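Local coordinates for protein AA9 family lytic polysaccharide monooxygenase B (Heterobasidion irregulare TC 32-1, PDB 5NNS) that cleaves cellulose and related polysaccharides oxidatively at C1, using a single active-site copper ion, a reducing agent and hydrogen peroxide or oxygen, at residues V85-A90 with F107-V112; A63-G68 with A171-T176; R152-A157 with P164-E169; A90-D95 with N148-H153. One frame throughout, in Å; residues are numbered along the deposited sequence.

Interaction 1: residues V85-A90 with F107-V112. With AKR (acrylic acid), chain N.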
loop_
_atom_site.group_PDB
_atom_site.type_symbol
_atom_site.label_atom_id
_atom_site.label_comp_id
_atom_site.label_asym_id
_atom_site.label_seq_id
_atom_site.Cartn_x
_atom_site.Cartn_y
_atom_site.Cartn_z
ATOM N N VAL A 85 -1.964 -8.017 -3.235
ATOM C CA VAL A 85 -1.821 -7.047 -2.144
ATOM C C VAL A 85 -0.347 -6.693 -2.065
ATOM O O VAL A 85 0.494 -7.582 -2.165
ATOM C CB VAL A 85 -2.238 -7.640 -0.779
ATOM C CG1 VAL A 85 -2.069 -6.608 0.335
ATOM C CG2 VAL A 85 -3.668 -8.179 -0.833
ATOM N N MET A 86 -0.038 -5.411 -1.878
ATOM C CA MET A 86 1.350 -4.955 -1.762
ATOM C C MET A 86 1.478 -3.985 -0.608
ATOM O O MET A 86 0.600 -3.138 -0.400
ATOM C CB MET A 86 1.805 -4.281 -3.059
ATOM C CG MET A 86 1.894 -5.234 -4.240
ATOM S SD MET A 86 2.092 -4.350 -5.793
ATOM C CE MET A 86 0.406 -3.789 -6.062
ATOM N N VAL A 87 2.569 -4.115 0.139
ATOM C CA VAL A 87 2.894 -3.195 1.222
ATOM C C VAL A 87 4.252 -2.568 0.918
ATOM O O VAL A 87 5.240 -3.271 0.721
ATOM C CB VAL A 87 2.876 -3.898 2.591
ATOM C CG1 VAL A 87 3.001 -2.882 3.722
ATOM C CG2 VAL A 87 1.591 -4.709 2.742
ATOM N N TYR A 88 4.270 -1.240 0.833
ATOM C CA TYR A 88 5.474 -0.466 0.554
ATOM C C TYR A 88 5.829 0.386 1.766
ATOM O O TYR A 88 4.971 0.690 2.612
ATOM C CB TYR A 88 5.249 0.492 -0.625
ATOM C CG TYR A 88 5.223 -0.110 -2.015
ATOM C CD1 TYR A 88 4.081 -0.748 -2.504
ATOM C CD2 TYR A 88 6.326 0.004 -2.872
ATOM C CE1 TYR A 88 4.044 -1.273 -3.790
ATOM C CE2 TYR A 88 6.295 -0.519 -4.162
ATOM C CZ TYR A 88 5.153 -1.155 -4.615
ATOM O OH TYR A 88 5.117 -1.676 -5.889
ATOM N N MET A 89 7.095 0.789 1.827
ATOM C CA MET A 89 7.519 1.880 2.693
ATOM C C MET A 89 8.451 2.833 1.948
ATOM O O MET A 89 9.020 2.488 0.911
ATOM C CB MET A 89 8.229 1.345 3.930
ATOM C CG MET A 89 7.364 0.528 4.870
ATOM S SD MET A 89 8.420 -0.133 6.171
ATOM C CE MET A 89 8.613 1.313 7.210
ATOM N N ALA A 90 8.595 4.032 2.501
ATOM C CA ALA A 90 9.495 5.045 1.965
ATOM C C ALA A 90 9.987 5.932 3.086
ATOM O O ALA A 90 9.194 6.372 3.909
ATOM C CB ALA A 90 8.776 5.892 0.927
ATOM N N PHE A 107 10.171 1.348 -1.336
ATOM C CA PHE A 107 10.574 -0.058 -1.356
ATOM C C PHE A 107 9.440 -0.935 -0.825
ATOM O O PHE A 107 8.663 -0.523 0.038
ATOM C CB PHE A 107 11.879 -0.293 -0.575
ATOM C CG PHE A 107 11.819 0.101 0.878
ATOM C CD1 PHE A 107 12.042 1.424 1.267
ATOM C CD2 PHE A 107 11.564 -0.849 1.863
ATOM C CE1 PHE A 107 11.987 1.789 2.606
ATOM C CE2 PHE A 107 11.512 -0.486 3.206
ATOM C CZ PHE A 107 11.724 0.835 3.576
ATOM N N LYS A 108 9.379 -2.153 -1.347
ATOM C CA LYS A 108 8.313 -3.107 -1.069
ATOM C C LYS A 108 8.750 -4.080 0.038
ATOM O O LYS A 108 9.791 -4.725 -0.079
ATOM C CB LYS A 108 8.015 -3.867 -2.352
ATOM C CG LYS A 108 6.717 -4.644 -2.356
ATOM C CD LYS A 108 6.565 -5.444 -3.640
ATOM C CE LYS A 108 6.202 -4.577 -4.843
ATOM N NZ LYS A 108 6.152 -5.366 -6.107
ATOM N N ILE A 109 7.969 -4.161 1.117
ATOM C CA ILE A 109 8.285 -5.069 2.240
ATOM C C ILE A 109 7.468 -6.359 2.246
ATOM O O ILE A 109 7.859 -7.331 2.892
ATOM C CB ILE A 109 8.178 -4.381 3.625
ATOM C CG1 ILE A 109 6.762 -3.856 3.904
ATOM C CG2 ILE A 109 9.217 -3.272 3.737
ATOM C CD1 ILE A 109 6.531 -3.527 5.365
ATOM N N ASN A 110 6.337 -6.369 1.540
ATOM C CA ASN A 110 5.483 -7.546 1.492
ATOM C C ASN A 110 4.572 -7.497 0.274
ATOM O O ASN A 110 4.060 -6.437 -0.080
ATOM C CB ASN A 110 4.649 -7.638 2.776
ATOM C CG ASN A 110 3.681 -8.810 2.764
ATOM O OD1 ASN A 110 2.483 -8.621 2.597
ATOM N ND2 ASN A 110 4.200 -10.021 2.916
ATOM N N GLN A 111 4.387 -8.641 -0.371
ATOM C CA GLN A 111 3.329 -8.788 -1.360
ATOM C C GLN A 111 2.867 -10.231 -1.439
ATOM O O GLN A 111 3.625 -11.151 -1.124
ATOM C CB GLN A 111 3.805 -8.331 -2.739
ATOM C CG GLN A 111 4.876 -9.227 -3.353
ATOM C CD GLN A 111 5.461 -8.667 -4.623
ATOM O OE1 GLN A 111 4.970 -7.668 -5.158
ATOM N NE2 GLN A 111 6.494 -9.326 -5.142
ATOM N N VAL A 112 1.612 -10.412 -1.840
ATOM C CA VAL A 112 1.075 -11.728 -2.167
ATOM C C VAL A 112 0.195 -11.549 -3.395
ATOM O O VAL A 112 -0.776 -10.786 -3.361
ATOM C CB VAL A 112 0.263 -12.355 -1.008
ATOM C CG1 VAL A 112 -0.177 -13.773 -1.370
ATOM C CG2 VAL A 112 1.078 -12.398 0.282
HETATM C CA AKR N . 8.687 -9.992 -8.080
HETATM C CB AKR N . 9.732 -10.389 -8.792
HETATM C C AKR N . 8.060 -8.664 -8.288
HETATM O O AKR N . 8.515 -7.884 -9.153
HETATM O OXT AKR N . 7.075 -8.332 -7.595
#
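A classic beta bulge marks this antiparallel pairing of V85-A90 with F107-V112, where I109 and N110 both face V87. V87 O accepts from I109 N at 2.9 Å, while its bond from N110 N is long and weak. V87 N returns a bond to N110 O. M89 and F107 form a hydrogen-bonded pair, as do V85 and V112.

One face carries M89, F107 and V87. F107 has CG between its backbone N and carbonyl carbon (chi1 59°), which folds the ring back over M89. M89 CB sits off-centre over that ring, 3.5 Å from F107 CZ. M89 SD lies obliquely to the same ring, a Met-aromatic contact, and also touches I109 CD1 at 4.0 Å. V87 CG1 packs against I109 CG1. These two strands belong to the mixed sheet of the AA9 beta sandwich, and W136 of the other sheet covers V85 and V87 and donates to N110 OD1.

On the opposite face Y88 and K108 meet. The aliphatic part of K108 runs across the Y88 ring, with CB over one face and CE 3.3 Å from Y88 OH. A bend at chi3 (-75°) turns K108 NZ to Q111 OE1, at 2.8 Å. P218 O and P220 O also accept from this ammonium. Q111 NE2 donates to OXT of a bound acrylic acid at 2.7 Å, with an N-H...O angle of 161°.

Interaction 2: residues A63-G68 with A171-T176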
loop_
_atom_site.group_PDB
_atom_site.type_symbol
_atom_site.label_atom_id
_atom_site.label_comp_id
_atom_site.label_asym_id
_atom_site.label_seq_id
_atom_site.Cartn_x
_atom_site.Cartn_y
_atom_site.Cartn_z
ATOM N N ALA A 63 2.699 7.261 13.848
ATOM C CA ALA A 63 2.749 6.120 14.764
ATOM C C ALA A 63 4.197 5.752 15.028
ATOM O O ALA A 63 4.942 5.460 14.094
ATOM C CB ALA A 63 2.007 4.934 14.178
ATOM N N THR A 64 4.601 5.776 16.298
ATOM C CA THR A 64 5.942 5.337 16.683
ATOM C C THR A 64 5.934 3.832 16.903
ATOM O O THR A 64 5.122 3.324 17.677
ATOM C CB THR A 64 6.440 6.053 17.947
ATOM O OG1 THR A 64 6.327 7.467 17.755
ATOM C CG2 THR A 64 7.898 5.700 18.232
ATOM N N VAL A 65 6.829 3.129 16.200
ATOM C CA VAL A 65 6.927 1.664 16.246
ATOM C C VAL A 65 8.376 1.218 16.074
ATOM O O VAL A 65 9.140 1.846 15.345
ATOM C CB VAL A 65 6.055 0.972 15.155
ATOM C CG1 VAL A 65 4.578 1.101 15.482
ATOM C CG2 VAL A 65 6.326 1.521 13.759
ATOM N N ALA A 66 8.750 0.130 16.739
ATOM C CA ALA A 66 10.083 -0.445 16.574
ATOM C C ALA A 66 10.165 -1.158 15.231
ATOM O O ALA A 66 9.161 -1.675 14.726
ATOM C CB ALA A 66 10.397 -1.420 17.698
ATOM N N ALA A 67 11.358 -1.168 14.646
ATOM C CA ALA A 67 11.625 -1.991 13.481
ATOM C C ALA A 67 11.512 -3.426 13.971
ATOM O O ALA A 67 11.987 -3.737 15.063
ATOM C CB ALA A 67 13.010 -1.695 12.916
ATOM N N GLY A 68 10.850 -4.282 13.192
ATOM C CA GLY A 68 10.491 -5.638 13.635
ATOM C C GLY A 68 9.032 -5.765 14.056
ATOM O O GLY A 68 8.496 -6.876 14.071
ATOM N N ALA A 171 0.255 5.814 5.676
ATOM C CA ALA A 171 0.298 6.150 7.100
ATOM C C ALA A 171 1.702 6.623 7.459
ATOM O O ALA A 171 2.680 6.080 6.946
ATOM C CB ALA A 171 -0.081 4.940 7.933
ATOM N N GLN A 172 1.800 7.629 8.329
ATOM C CA GLN A 172 3.102 8.140 8.785
ATOM C C GLN A 172 3.596 7.350 9.994
ATOM O O GLN A 172 2.848 7.142 10.948
ATOM C CB GLN A 172 3.023 9.635 9.122
ATOM C CG GLN A 172 2.733 10.509 7.910
ATOM C CD GLN A 172 2.885 12.006 8.152
ATOM O OE1 GLN A 172 2.546 12.807 7.288
ATOM N NE2 GLN A 172 3.402 12.388 9.313
ATOM N N LEU A 173 4.849 6.902 9.940
ATOM C CA LEU A 173 5.484 6.207 11.056
ATOM C C LEU A 173 6.751 6.924 11.510
ATOM O O LEU A 173 7.390 7.634 10.731
ATOM C CB LEU A 173 5.865 4.777 10.673
ATOM C CG LEU A 173 4.813 3.848 10.073
ATOM C CD1 LEU A 173 5.470 2.525 9.716
ATOM C CD2 LEU A 173 3.646 3.645 11.025
ATOM N N ILE A 174 7.092 6.735 12.781
ATOM C CA ILE A 174 8.428 6.997 13.294
ATOM C C ILE A 174 8.998 5.627 13.658
ATOM O O ILE A 174 8.518 4.981 14.587
ATOM C CB ILE A 174 8.409 7.946 14.515
ATOM C CG1 ILE A 174 7.798 9.302 14.125
ATOM C CG2 ILE A 174 9.824 8.154 15.051
ATOM C CD1 ILE A 174 7.471 10.213 15.294
ATOM N N VAL A 175 9.997 5.175 12.899
ATOM C CA VAL A 175 10.618 3.872 13.115
ATOM C C VAL A 175 11.801 4.047 14.059
ATOM O O VAL A 175 12.694 4.848 13.791
ATOM C CB VAL A 175 11.056 3.228 11.780
ATOM C CG1 VAL A 175 11.821 1.931 12.009
ATOM C CG2 VAL A 175 9.836 2.971 10.903
ATOM N N THR A 176 11.791 3.298 15.162
ATOM C CA THR A 176 12.840 3.361 16.183
ATOM C C THR A 176 13.618 2.048 16.205
ATOM O O THR A 176 13.170 1.048 15.649
ATOM C CB THR A 176 12.241 3.618 17.580
ATOM O OG1 THR A 176 11.442 2.496 17.983
ATOM C CG2 THR A 176 11.381 4.882 17.580
#
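A63 and L173 begin a parallel strand pairing in which the backbone of A63-A67 is bonded at every second residue. A63 N donates to Q172 O, and A63 O accepts from I174 N at 2.8 Å. That donor stands above the carbonyl plane, 42° out of it. V65 repeats the scheme: its N gives to I174 O, and its O takes T176 N at 3.0 Å. A67 N then donates to T176 O and prolongs the ladder by one bond. I174 O also receives a CA-H...O contact from T64, and V65 O one from V175.

On their other side the backbones of L173 and V175 bond to Y149 and G147 of strand 147-157. Q172 turns its amide away from this contact. Its OE1 accepts from R31 NE, and its NE2 donates to S62 OG and T97 OG1.

On the face of T64 and I174, T64 CG2 lies anti to the backbone N and meets T176 CG2 at 3.6 Å, the two side chains crossing at about a right angle. T64 OG1 touches I174 CD1 at 3.9 Å. The other face is apolar. A63 CB packs on L173 CD2 at 3.8 Å. Beyond the strand pairs, A67 CB meets V175 CG1 at 3.9 Å. L9 of the second sheet covers A63, V65 and L173. This short parallel edge strand closes one side of a mixed sheet in the immunoglobulin-like beta sandwich of AA9 enzymes.

Interaction 3: residues R152-A157 with P164-E169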
loop_
_atom_site.group_PDB
_atom_site.type_symbol
_atom_site.label_atom_id
_atom_site.label_comp_id
_atom_site.label_asym_id
_atom_site.label_seq_id
_atom_site.Cartn_x
_atom_site.Cartn_y
_atom_site.Cartn_z
ATOM N N ARG A 152 2.745 2.201 3.282
ATOM C CA ARG A 152 1.806 2.281 2.174
ATOM C C ARG A 152 1.198 0.907 1.887
ATOM O O ARG A 152 1.938 -0.045 1.626
ATOM C CB ARG A 152 2.537 2.820 0.936
ATOM C CG ARG A 152 1.806 2.634 -0.391
ATOM C CD ARG A 152 2.503 3.363 -1.520
ATOM N NE ARG A 152 1.614 3.570 -2.662
ATOM C CZ ARG A 152 1.413 2.705 -3.658
ATOM N NH1 ARG A 152 2.033 1.528 -3.690
ATOM N NH2 ARG A 152 0.580 3.030 -4.640
ATOM N N HIS A 153 -0.135 0.815 1.925
ATOM C CA HIS A 153 -0.854 -0.412 1.537
ATOM C C HIS A 153 -1.542 -0.191 0.204
ATOM O O HIS A 153 -2.118 0.872 -0.025
ATOM C CB HIS A 153 -1.886 -0.812 2.589
ATOM C CG HIS A 153 -1.278 -1.269 3.875
ATOM N ND1 HIS A 153 -0.809 -0.391 4.824
ATOM C CD2 HIS A 153 -1.040 -2.511 4.358
ATOM C CE1 HIS A 153 -0.310 -1.072 5.842
ATOM N NE2 HIS A 153 -0.444 -2.361 5.588
ATOM N N GLU A 154 -1.490 -1.207 -0.660
ATOM C CA GLU A 154 -2.039 -1.116 -1.998
ATOM C C GLU A 154 -2.728 -2.405 -2.418
ATOM O O GLU A 154 -2.178 -3.506 -2.255
ATOM C CB GLU A 154 -0.946 -0.774 -3.002
ATOM C CG GLU A 154 -1.472 -0.477 -4.397
ATOM C CD GLU A 154 -0.403 0.036 -5.336
ATOM O OE1 GLU A 154 0.754 -0.440 -5.265
ATOM O OE2 GLU A 154 -0.714 0.939 -6.142
ATOM N N LEU A 155 -3.931 -2.244 -2.962
ATOM C CA LEU A 155 -4.672 -3.331 -3.576
ATOM C C LEU A 155 -4.774 -3.026 -5.047
ATOM O O LEU A 155 -5.116 -1.905 -5.429
ATOM C CB LEU A 155 -6.067 -3.439 -2.968
ATOM C CG LEU A 155 -6.137 -3.636 -1.452
ATOM C CD1 LEU A 155 -7.578 -3.867 -1.019
ATOM C CD2 LEU A 155 -5.262 -4.785 -0.976
ATOM N N LEU A 156 -4.451 -4.015 -5.871
ATOM C CA LEU A 156 -4.573 -3.898 -7.314
ATOM C C LEU A 156 -5.638 -4.897 -7.734
ATOM O O LEU A 156 -5.353 -6.077 -7.890
ATOM C CB LEU A 156 -3.228 -4.174 -7.998
ATOM C CG LEU A 156 -3.217 -4.359 -9.522
ATOM C CD1 LEU A 156 -3.957 -3.237 -10.233
ATOM C CD2 LEU A 156 -1.792 -4.498 -10.045
ATOM N N ALA A 157 -6.868 -4.410 -7.881
ATOM C CA ALA A 157 -7.985 -5.217 -8.349
ATOM C C ALA A 157 -7.964 -5.266 -9.873
ATOM O O ALA A 157 -7.991 -4.221 -10.519
ATOM C CB ALA A 157 -9.305 -4.647 -7.848
ATOM N N PRO A 164 -6.837 -1.524 -14.758
ATOM C CA PRO A 164 -6.344 -1.781 -13.404
ATOM C C PRO A 164 -6.983 -0.827 -12.418
ATOM O O PRO A 164 -7.287 0.302 -12.778
ATOM C CB PRO A 164 -4.842 -1.507 -13.511
ATOM C CG PRO A 164 -4.722 -0.539 -14.640
ATOM C CD PRO A 164 -5.788 -0.922 -15.610
ATOM N N GLN A 165 -7.211 -1.300 -11.200
ATOM C CA GLN A 165 -7.775 -0.485 -10.142
ATOM C C GLN A 165 -6.821 -0.511 -8.954
ATOM O O GLN A 165 -6.758 -1.501 -8.216
ATOM C CB GLN A 165 -9.137 -1.020 -9.750
ATOM C CG GLN A 165 -10.187 -0.833 -10.832
ATOM C CD GLN A 165 -11.541 -1.382 -10.434
ATOM O OE1 GLN A 165 -11.797 -1.683 -9.265
ATOM N NE2 GLN A 165 -12.418 -1.522 -11.414
ATOM N N PHE A 166 -6.070 0.578 -8.805
ATOM C CA PHE A 166 -5.139 0.766 -7.710
ATOM C C PHE A 166 -5.858 1.450 -6.553
ATOM O O PHE A 166 -6.512 2.479 -6.749
ATOM C CB PHE A 166 -3.961 1.629 -8.164
ATOM C CG PHE A 166 -3.186 1.036 -9.305
ATOM C CD1 PHE A 166 -2.131 0.168 -9.063
ATOM C CD2 PHE A 166 -3.506 1.341 -10.625
ATOM C CE1 PHE A 166 -1.412 -0.386 -10.114
ATOM C CE2 PHE A 166 -2.789 0.798 -11.675
ATOM C CZ PHE A 166 -1.741 -0.070 -11.419
ATOM N N TYR A 167 -5.747 0.869 -5.359
ATOM C CA TYR A 167 -6.339 1.434 -4.140
ATOM C C TYR A 167 -5.241 1.603 -3.093
ATOM O O TYR A 167 -4.997 0.685 -2.303
ATOM C CB TYR A 167 -7.418 0.517 -3.589
ATOM C CG TYR A 167 -8.615 0.315 -4.482
ATOM C CD1 TYR A 167 -9.674 1.216 -4.470
ATOM C CD2 TYR A 167 -8.707 -0.801 -5.308
ATOM C CE1 TYR A 167 -10.786 1.017 -5.268
ATOM C CE2 TYR A 167 -9.811 -1.009 -6.112
ATOM C CZ TYR A 167 -10.855 -0.105 -6.077
ATOM O OH TYR A 167 -11.945 -0.289 -6.881
ATOM N N PRO A 168 -4.558 2.766 -3.096
ATOM C CA PRO A 168 -3.466 3.011 -2.162
ATOM C C PRO A 168 -3.852 3.905 -0.995
ATOM O O PRO A 168 -4.595 4.858 -1.184
ATOM C CB PRO A 168 -2.445 3.730 -3.039
ATOM C CG PRO A 168 -3.278 4.512 -3.996
ATOM C CD PRO A 168 -4.606 3.815 -4.133
ATOM N N GLU A 169 -3.350 3.594 0.199
ATOM C CA GLU A 169 -3.374 4.531 1.331
ATOM C C GLU A 169 -2.011 4.572 2.003
ATOM O O GLU A 169 -1.232 3.623 1.895
ATOM C CB GLU A 169 -4.453 4.164 2.351
ATOM C CG GLU A 169 -5.843 4.681 2.021
ATOM C CD GLU A 169 -6.556 3.873 0.956
ATOM O OE1 GLU A 169 -6.555 2.625 1.044
ATOM O OE2 GLU A 169 -7.142 4.487 0.036
HETATM O O HOH W 1 -1.192 2.269 4.769
#
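R152-A157 and Q165-E169 run antiparallel, 166° between their directions, as the two arms of a beta hairpin. Three hydrogen-bonded pairs, H153 with E169, L155 with Y167 and A157 with Q165, hold them together. Y167 N reaches L155 O at 2.8 Å, but L155 N approaches Y167 O from above the carbonyl plane.

On one face R152, E154 and L156 lie beside P168 and F166. R152 and E154 form a salt bridge, NH1 to OE1 2.8 Å, whose two hydrogen bonds are both bent and weak. R152 NH2 also rests on P168 CB, and S48 O accepts a hydrogen bond from R152 NE. E154 OE2 approaches F166 CD1 obliquely at 3.3 Å, and Y195 OH binds E154 OE1. With CG anti to the backbone N (chi1 169°), L156 sends CD1 over the face of the F166 ring, 4.0 Å from its centroid. An alanine at F166 would strip that surface from L156 CD1 and is likely to leave a gap beside Y195 as well.

On the other face Y167 belongs to the copper site with H1 and H80, and Q165 probably binds oxygen. Y167 OH donates to Q165 OE1 at 2.8 Å.

Interaction 4: residues A90-D95 with N148-H153. With NA (sodium ion), chain P.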
loop_
_atom_site.group_PDB
_atom_site.type_symbol
_atom_site.label_atom_id
_atom_site.label_comp_id
_atom_site.label_asym_id
_atom_site.label_seq_id
_atom_site.Cartn_x
_atom_site.Cartn_y
_atom_site.Cartn_z
ATOM N N ALA A 90 8.595 4.032 2.501
ATOM C CA ALA A 90 9.495 5.045 1.965
ATOM C C ALA A 90 9.987 5.932 3.086
ATOM O O ALA A 90 9.194 6.372 3.909
ATOM C CB ALA A 90 8.776 5.892 0.927
ATOM N N ASN A 91 11.290 6.204 3.095
ATOM C CA ASN A 91 11.882 7.188 4.000
ATOM C C ASN A 91 11.406 8.574 3.574
ATOM O O ASN A 91 11.476 8.919 2.400
ATOM C CB ASN A 91 13.415 7.112 3.947
ATOM C CG ASN A 91 14.081 7.723 5.169
ATOM O OD1 ASN A 91 13.786 8.857 5.561
ATOM N ND2 ASN A 91 14.994 6.969 5.775
ATOM N N CYS A 92 10.912 9.355 4.530
ATOM C CA CYS A 92 10.452 10.720 4.259
ATOM C C CYS A 92 11.601 11.726 4.089
ATOM O O CYS A 92 11.384 12.824 3.569
ATOM C CB CYS A 92 9.497 11.188 5.364
ATOM S SG CYS A 92 7.957 10.243 5.435
ATOM N N GLY A 93 12.806 11.365 4.534
ATOM C CA GLY A 93 13.981 12.232 4.396
ATOM C C GLY A 93 13.799 13.567 5.092
ATOM O O GLY A 93 14.061 14.615 4.504
ATOM N N GLY A 94 13.341 13.508 6.345
ATOM C CA GLY A 94 12.922 14.683 7.108
ATOM C C GLY A 94 11.600 14.413 7.806
ATOM O O GLY A 94 11.346 13.291 8.247
ATOM N N ASP A 95 10.762 15.440 7.904
ATOM C CA ASP A 95 9.415 15.310 8.467
ATOM C C ASP A 95 8.478 14.720 7.400
ATOM O O ASP A 95 8.470 15.190 6.260
ATOM C CB ASP A 95 8.915 16.692 8.924
ATOM C CG ASP A 95 7.615 16.632 9.733
ATOM O OD1 ASP A 95 7.236 15.547 10.232
ATOM O OD2 ASP A 95 6.969 17.692 9.895
ATOM N N ASN A 148 11.984 8.422 9.843
ATOM C CA ASN A 148 10.610 8.771 9.526
ATOM C C ASN A 148 10.252 8.141 8.182
ATOM O O ASN A 148 10.966 8.344 7.187
ATOM C CB ASN A 148 10.465 10.288 9.464
ATOM C CG ASN A 148 10.944 10.968 10.733
ATOM O OD1 ASN A 148 10.572 10.571 11.840
ATOM N ND2 ASN A 148 11.776 11.997 10.580
ATOM N N TYR A 149 9.162 7.371 8.170
ATOM C CA TYR A 149 8.739 6.595 7.002
ATOM C C TYR A 149 7.241 6.699 6.750
ATOM O O TYR A 149 6.450 6.789 7.699
ATOM C CB TYR A 149 9.052 5.110 7.201
ATOM C CG TYR A 149 10.508 4.748 7.242
ATOM C CD1 TYR A 149 11.233 4.849 8.426
ATOM C CD2 TYR A 149 11.164 4.268 6.104
ATOM C CE1 TYR A 149 12.572 4.500 8.480
ATOM C CE2 TYR A 149 12.506 3.916 6.143
ATOM C CZ TYR A 149 13.207 4.032 7.335
ATOM O OH TYR A 149 14.535 3.684 7.384
ATOM N N ILE A 150 6.855 6.661 5.475
ATOM C CA ILE A 150 5.477 6.351 5.105
ATOM C C ILE A 150 5.334 4.828 5.034
ATOM O O ILE A 150 6.244 4.147 4.565
ATOM C CB ILE A 150 5.091 6.934 3.731
ATOM C CG1 ILE A 150 5.244 8.460 3.711
ATOM C CG2 ILE A 150 3.664 6.535 3.361
ATOM C CD1 ILE A 150 4.389 9.209 4.717
ATOM N N LEU A 151 4.200 4.314 5.510
ATOM C CA LEU A 151 3.807 2.917 5.336
ATOM C C LEU A 151 2.610 2.907 4.402
ATOM O O LEU A 151 1.574 3.502 4.719
ATOM C CB LEU A 151 3.406 2.291 6.674
ATOM C CG LEU A 151 2.855 0.856 6.644
ATOM C CD1 LEU A 151 3.949 -0.109 6.218
ATOM C CD2 LEU A 151 2.275 0.459 7.997
ATOM N N ARG A 152 2.745 2.201 3.282
ATOM C CA ARG A 152 1.806 2.281 2.174
ATOM C C ARG A 152 1.198 0.907 1.887
ATOM O O ARG A 152 1.938 -0.045 1.626
ATOM C CB ARG A 152 2.537 2.820 0.936
ATOM C CG ARG A 152 1.806 2.634 -0.391
ATOM C CD ARG A 152 2.503 3.363 -1.520
ATOM N NE ARG A 152 1.614 3.570 -2.662
ATOM C CZ ARG A 152 1.413 2.705 -3.658
ATOM N NH1 ARG A 152 2.033 1.528 -3.690
ATOM N NH2 ARG A 152 0.580 3.030 -4.640
ATOM N N HIS A 153 -0.135 0.815 1.925
ATOM C CA HIS A 153 -0.854 -0.412 1.537
ATOM C C HIS A 153 -1.542 -0.191 0.204
ATOM O O HIS A 153 -2.118 0.872 -0.025
ATOM C CB HIS A 153 -1.886 -0.812 2.589
ATOM C CG HIS A 153 -1.278 -1.269 3.875
ATOM N ND1 HIS A 153 -0.809 -0.391 4.824
ATOM C CD2 HIS A 153 -1.040 -2.511 4.358
ATOM C CE1 HIS A 153 -0.310 -1.072 5.842
ATOM N NE2 HIS A 153 -0.444 -2.361 5.588
HETATM NA NA NA P . 5.960 14.024 11.752
HETATM O O HOH W 2 15.961 4.126 4.872
HETATM O O HOH W 3 13.859 10.198 7.935
HETATM O O HOH W 4 7.793 12.857 10.344
HETATM O O HOH W 5 4.677 13.294 13.515
HETATM O O HOH W 6 6.867 14.845 13.740
#
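A short antiparallel bridge joins A90 and N91 to Y149 and I150, where strand 85-91 runs out into a loop beside strand 147-157 of the mixed sheet. A90 and I150 form a hydrogen-bonded pair. I150 N donates to A90 O at 2.8 Å, and A90 N to I150 O. Two residues on, C92 N gives a nearly straight bond to N148 O at 2.8 Å.

The loop is held to N148 a second time: N148 ND2 donates to G94 O at 2.7 Å, from 45° above the carbonyl plane. C92 SG packs against I150 CG1 at 3.7 Å and is tied to C96 by a disulfide.

N91 has CG anti to the backbone N (chi1 -160°), which sets its amide against one face of the Y149 ring, near the rim. The amide and ring planes are 47° apart. N91 OD1 accepts from G93 N at 2.9 Å and also from a water that is bonded to N148 N. N91 ND2 donates to a second water, which in turn donates to Y149 OH. A145 O is a further partner of that hydroxyl. A leucine in place of N91 would probably leave G93 N without its side-chain acceptor and cost each of the two waters one of its bonds.

D95 OD1 binds a sodium ion at 2.5 Å, beside three waters. The bond from G93 N to N91 OD1 closes an Asx turn, here at the point where a sheet strand passes into a disulfide-closed loop.

In the fold
All four contacts lie in one mixed sheet of the AA9 beta sandwich. Five of its strands lie in the order 63-66, 165-176, 147-157, 85-91 and 106-116. Interaction 2 joins the first two, interaction 3 the next pair, interaction 4 strands 147-157 and 85-91, and interaction 1 the last two. Centres of interactions 2 and 4 are about 9 Å apart, those of 2 and 3 about 22 Å. Interaction 2 encloses the other three along the chain; interaction 1 closes before interaction 3 opens, and the segments of 1 and 4 alternate. Interactions 1 and 4 share A90; 3 and 4 share R152 and H153. Strand 147-157 runs from the copper-site end at interaction 3 to the sodium-bearing loop of interaction 4.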